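Local coordinates for NAD-dependent formate dehydrogenase gamma subunit (Cupriavidus necator, PDB 6VW7), which binds one [2Fe-2S] cluster as the gamma subunit of an NAD-dependent formate dehydrogenase and probably helps pass electrons between formate oxidation and NAD, at residues H36-Q39 with D40-Y44; L100-H103 with A104-L108. All blocks are in the same frame, centred on the assembly; numbering follows the deposited sequence.

Interaction 1 of 2, residues H36-Q39 with D40-Y44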
loop_
_atom_site.group_PDB
_atom_site.type_symbol
_atom_site.label_atom_id
_atom_site.label_comp_id
_atom_site.label_asym_id
_atom_site.label_seq_id
_atom_site.Cartn_x
_atom_site.Cartn_y
_atom_site.Cartn_z
ATOM N N HIS A 36 -14.885 -14.145 0.869
ATOM C CA HIS A 36 -15.156 -12.714 1.022
ATOM C C HIS A 36 -16.650 -12.402 0.910
ATOM O O HIS A 36 -17.197 -11.622 1.700
ATOM C CB HIS A 36 -14.381 -11.919 -0.027
ATOM C CG HIS A 36 -12.941 -11.690 0.332
ATOM N ND1 HIS A 36 -12.554 -11.086 1.509
ATOM C CD2 HIS A 36 -11.798 -11.986 -0.334
ATOM C CE1 HIS A 36 -11.234 -11.005 1.546
ATOM N NE2 HIS A 36 -10.752 -11.556 0.447
ATOM N N GLU A 37 -17.323 -12.963 -0.093
ATOM C CA GLU A 37 -18.738 -12.621 -0.279
ATOM C C GLU A 37 -19.600 -13.150 0.866
ATOM O O GLU A 37 -20.531 -12.470 1.308
ATOM C CB GLU A 37 -19.252 -13.155 -1.619
ATOM C CG GLU A 37 -20.717 -12.771 -1.942
ATOM C CD GLU A 37 -20.928 -11.274 -2.193
ATOM O OE1 GLU A 37 -19.937 -10.503 -2.179
ATOM O OE2 GLU A 37 -22.100 -10.869 -2.406
ATOM N N ILE A 38 -19.304 -14.356 1.359
ATOM C CA ILE A 38 -19.999 -14.883 2.534
ATOM C C ILE A 38 -19.773 -13.977 3.741
ATOM O O ILE A 38 -20.723 -13.546 4.398
ATOM C CB ILE A 38 -19.552 -16.328 2.835
ATOM C CG1 ILE A 38 -19.882 -17.256 1.661
ATOM C CG2 ILE A 38 -20.242 -16.823 4.105
ATOM C CD1 ILE A 38 -19.350 -18.703 1.826
ATOM N N GLN A 39 -18.509 -13.669 4.049
ATOM C CA GLN A 39 -18.215 -12.791 5.181
ATOM C C GLN A 39 -18.818 -11.399 4.986
ATOM O O GLN A 39 -19.304 -10.789 5.946
ATOM C CB GLN A 39 -16.698 -12.697 5.410
ATOM C CG GLN A 39 -16.303 -11.804 6.593
ATOM C CD GLN A 39 -15.007 -12.229 7.251
ATOM O OE1 GLN A 39 -14.836 -13.396 7.614
ATOM N NE2 GLN A 39 -14.083 -11.282 7.417
ATOM N N ASP A 40 -18.759 -10.864 3.760
ATOM C CA ASP A 40 -19.288 -9.522 3.515
ATOM C C ASP A 40 -20.792 -9.465 3.744
ATOM O O ASP A 40 -21.310 -8.460 4.238
ATOM C CB ASP A 40 -18.951 -9.057 2.093
ATOM C CG ASP A 40 -17.458 -8.736 1.914
ATOM O OD1 ASP A 40 -16.719 -8.754 2.922
ATOM O OD2 ASP A 40 -17.025 -8.487 0.765
ATOM N N THR A 41 -21.513 -10.529 3.385
ATOM C CA THR A 41 -22.967 -10.497 3.483
ATOM C C THR A 41 -23.500 -11.068 4.796
ATOM O O THR A 41 -24.523 -10.585 5.294
ATOM C CB THR A 41 -23.600 -11.239 2.295
ATOM O OG1 THR A 41 -23.160 -12.603 2.268
ATOM C CG2 THR A 41 -23.224 -10.563 0.971
ATOM N N GLN A 42 -22.839 -12.067 5.379
ATOM C CA GLN A 42 -23.336 -12.719 6.584
ATOM C C GLN A 42 -22.610 -12.289 7.850
ATOM O O GLN A 42 -23.120 -12.531 8.948
ATOM C CB GLN A 42 -23.219 -14.242 6.446
ATOM C CG GLN A 42 -23.642 -14.754 5.081
ATOM C CD GLN A 42 -25.106 -14.493 4.817
ATOM O OE1 GLN A 42 -25.945 -14.800 5.654
ATOM N NE2 GLN A 42 -25.423 -13.924 3.652
ATOM N N GLY A 43 -21.429 -11.685 7.723
ATOM C CA GLY A 43 -20.641 -11.241 8.845
ATOM C C GLY A 43 -19.510 -12.173 9.227
ATOM O O GLY A 43 -18.578 -11.738 9.903
ATOM N N TYR A 44 -19.555 -13.426 8.785
ATOM C CA TYR A 44 -18.562 -14.437 9.136
ATOM C C TYR A 44 -18.758 -15.613 8.196
ATOM O O TYR A 44 -19.711 -15.651 7.418
ATOM C CB TYR A 44 -18.698 -14.880 10.604
ATOM C CG TYR A 44 -20.031 -15.535 10.938
ATOM C CD1 TYR A 44 -21.207 -14.787 10.994
ATOM C CD2 TYR A 44 -20.116 -16.899 11.192
ATOM C CE1 TYR A 44 -22.440 -15.388 11.291
ATOM C CE2 TYR A 44 -21.340 -17.505 11.498
ATOM C CZ TYR A 44 -22.497 -16.741 11.546
ATOM O OH TYR A 44 -23.708 -17.334 11.838
HETATM O O HOH W 1 -17.353 -9.810 -1.748
#
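Helix 31-42 ends here in an alpha-L motif with G43 at C', where the backbone N of G43 donates to the carbonyl O of Q39 at 2.9 Å. This last helical bond is already bent: G43 N stands above the carbonyl plane, 41° out of it. G43 itself turns to a positive phi of 100°, an angle a glycine adopts readily because it has no CB to press on the preceding carbonyl.

Two residues before Q39, the carbonyl O of E37 is gripped twice. T41 OG1 reaches it at 2.8 Å and T41 N at 3.0 Å, from opposite faces of the carbonyl plane. With chi1 at 59°, OG1 sits between the backbone N and the carbonyl carbon, which turns the hydroxyl back along the helix. OG1 is also an acceptor, taking a bond from Q42 NE2 at 3.0 Å, while Q42 OE1 binds the backbone N of D13. The T41 methyl lies alongside E37 as well, with CG2 3.6 Å from E37 OE2.

On the neighbouring flank a water donates to both E37 OE1 and D40 OD2; it probably eases the repulsion between these two carboxylates. On the inner side I38 CG2 approaches Y44 O at 3.6 Å, and neither the N nor the O of Y44, both buried by the turn, has a partner. Q39 extends away from the turn, and its amide is held by H73 O and R75 N, tying the helix to a neighbouring loop. I38 and T41 pack on helix 14-24, and H36 meets the beta subunit.

A 5→1 bond from the N-H of a glycine with positive phi, without the 6→1 bond of a Schellman motif, is characteristic of the alpha-L C-terminal motif.

Interaction 2 of 2, residues L100-H103 with A104-L108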
loop_
_atom_site.group_PDB
_atom_site.type_symbol
_atom_site.label_atom_id
_atom_site.label_comp_id
_atom_site.label_asym_id
_atom_site.label_seq_id
_atom_site.Cartn_x
_atom_site.Cartn_y
_atom_site.Cartn_z
ATOM N N LEU A 100 -1.579 4.032 22.320
ATOM C CA LEU A 100 -2.970 4.019 21.886
ATOM C C LEU A 100 -3.585 2.638 22.067
ATOM O O LEU A 100 -4.738 2.517 22.498
ATOM C CB LEU A 100 -3.072 4.468 20.428
ATOM C CG LEU A 100 -4.464 4.369 19.790
ATOM C CD1 LEU A 100 -5.472 5.304 20.463
ATOM C CD2 LEU A 100 -4.388 4.645 18.292
ATOM N N ALA A 101 -2.824 1.583 21.743
ATOM C CA ALA A 101 -3.321 0.218 21.914
ATOM C C ALA A 101 -3.543 -0.116 23.386
ATOM O O ALA A 101 -4.503 -0.814 23.734
ATOM C CB ALA A 101 -2.352 -0.777 21.280
ATOM N N GLU A 102 -2.661 0.358 24.266
ATOM C CA GLU A 102 -2.869 0.146 25.692
ATOM C C GLU A 102 -4.109 0.884 26.166
ATOM O O GLU A 102 -4.909 0.342 26.938
ATOM C CB GLU A 102 -1.653 0.616 26.487
ATOM C CG GLU A 102 -0.374 -0.129 26.202
ATOM C CD GLU A 102 0.851 0.662 26.631
ATOM O OE1 GLU A 102 1.977 0.308 26.211
ATOM O OE2 GLU A 102 0.681 1.652 27.379
ATOM N N HIS A 103 -4.283 2.130 25.718
ATOM C CA HIS A 103 -5.459 2.893 26.117
ATOM C C HIS A 103 -6.737 2.248 25.604
ATOM O O HIS A 103 -7.733 2.165 26.330
ATOM C CB HIS A 103 -5.375 4.331 25.615
ATOM C CG HIS A 103 -6.647 5.091 25.813
ATOM N ND1 HIS A 103 -7.071 5.510 27.055
ATOM C CD2 HIS A 103 -7.615 5.462 24.941
ATOM C CE1 HIS A 103 -8.235 6.127 26.939
ATOM N NE2 HIS A 103 -8.587 6.112 25.666
ATOM N N ALA A 104 -6.730 1.804 24.345
ATOM C CA ALA A 104 -7.935 1.234 23.760
ATOM C C ALA A 104 -8.434 0.049 24.573
ATOM O O ALA A 104 -9.642 -0.099 24.787
ATOM C CB ALA A 104 -7.671 0.820 22.314
ATOM N N GLN A 105 -7.518 -0.784 25.064
ATOM C CA GLN A 105 -7.921 -1.942 25.856
ATOM C C GLN A 105 -8.461 -1.522 27.218
ATOM O O GLN A 105 -9.430 -2.106 27.712
ATOM C CB GLN A 105 -6.737 -2.892 26.005
ATOM C CG GLN A 105 -6.368 -3.583 24.702
ATOM C CD GLN A 105 -5.025 -4.283 24.764
ATOM O OE1 GLN A 105 -4.933 -5.450 25.142
ATOM N NE2 GLN A 105 -3.972 -3.566 24.388
ATOM N N ARG A 106 -7.865 -0.494 27.832
ATOM C CA ARG A 106 -8.409 0.012 29.091
ATOM C C ARG A 106 -9.780 0.650 28.886
ATOM O O ARG A 106 -10.701 0.415 29.674
ATOM C CB ARG A 106 -7.429 0.995 29.741
ATOM C CG ARG A 106 -6.147 0.337 30.251
ATOM C CD ARG A 106 -5.234 1.295 31.027
ATOM N NE ARG A 106 -5.042 2.580 30.358
ATOM C CZ ARG A 106 -3.934 2.917 29.700
ATOM N NH1 ARG A 106 -2.916 2.067 29.635
ATOM N NH2 ARG A 106 -3.836 4.105 29.114
ATOM N N ALA A 107 -9.934 1.460 27.837
ATOM C CA ALA A 107 -11.197 2.155 27.625
ATOM C C ALA A 107 -12.309 1.183 27.244
ATOM O O ALA A 107 -13.467 1.366 27.637
ATOM C CB ALA A 107 -11.030 3.231 26.552
ATOM N N LEU A 108 -11.977 0.144 26.481
ATOM C CA LEU A 108 -12.960 -0.851 26.072
ATOM C C LEU A 108 -13.083 -2.020 27.044
ATOM O O LEU A 108 -14.082 -2.740 26.995
ATOM C CB LEU A 108 -12.614 -1.376 24.677
ATOM C CG LEU A 108 -12.643 -0.293 23.598
ATOM C CD1 LEU A 108 -12.043 -0.814 22.303
ATOM C CD2 LEU A 108 -14.065 0.219 23.378
#
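The carbonyl O of A101 is held by two nitrogens of Q105, the amide NE2 at 2.9 Å and the backbone N at 3.3 Å. They come from opposite faces of the carbonyl plane in the last turns of helix 97-108, part of the thioredoxin-like ferredoxin fold. The NE2 bond is nearly straight (171°) and lies in the glutamine's own amide plane, yet it meets the carbonyl from well above its plane.

R106 bends at chi3 (-47°) and folds its guanidinium back over the helix, setting one face against H103 CA and E102 O. NH2 comes to the edge of the H103 ring, whose plane is turned 67° from the guanidinium. E102 OE2 stays 4.3 Å from R106 NH1, beyond a salt bridge, so any attraction between the two charges is probably weak.

Towards the interior, the side chain of L100 lies about 7 Å from those of C87 and C92, which bind the [2Fe-2S] cluster, and A104 packs on F153 of helix 150-160. H103 NE2 is hydrogen-bonded to D154 OD1 of that same helix. One turn on from H103, A107 CB makes a CH-pi contact over one face of its ring, 4.2 Å from the centroid.

In the fold
Interactions 1 and 2 follow one another along the chain, on opposite sides of its centre, with their own centres about 28 Å apart and nearest atoms about 18 Å apart. They share no helix: 36-44 closes helix 31-42 among the N-terminal helices, whereas 100-108 lies in helix 97-108, which packs against the mixed sheet and helix 150-160. Interaction 1 reaches the beta subunit through H36 and lies away from the cluster, while interaction 2 touches no other chain and the side chain of L100 is about 9 Å from the cluster. The first thus belongs to the N-terminal helical part that meets the beta subunit, the second to the part of the fold that carries the cluster.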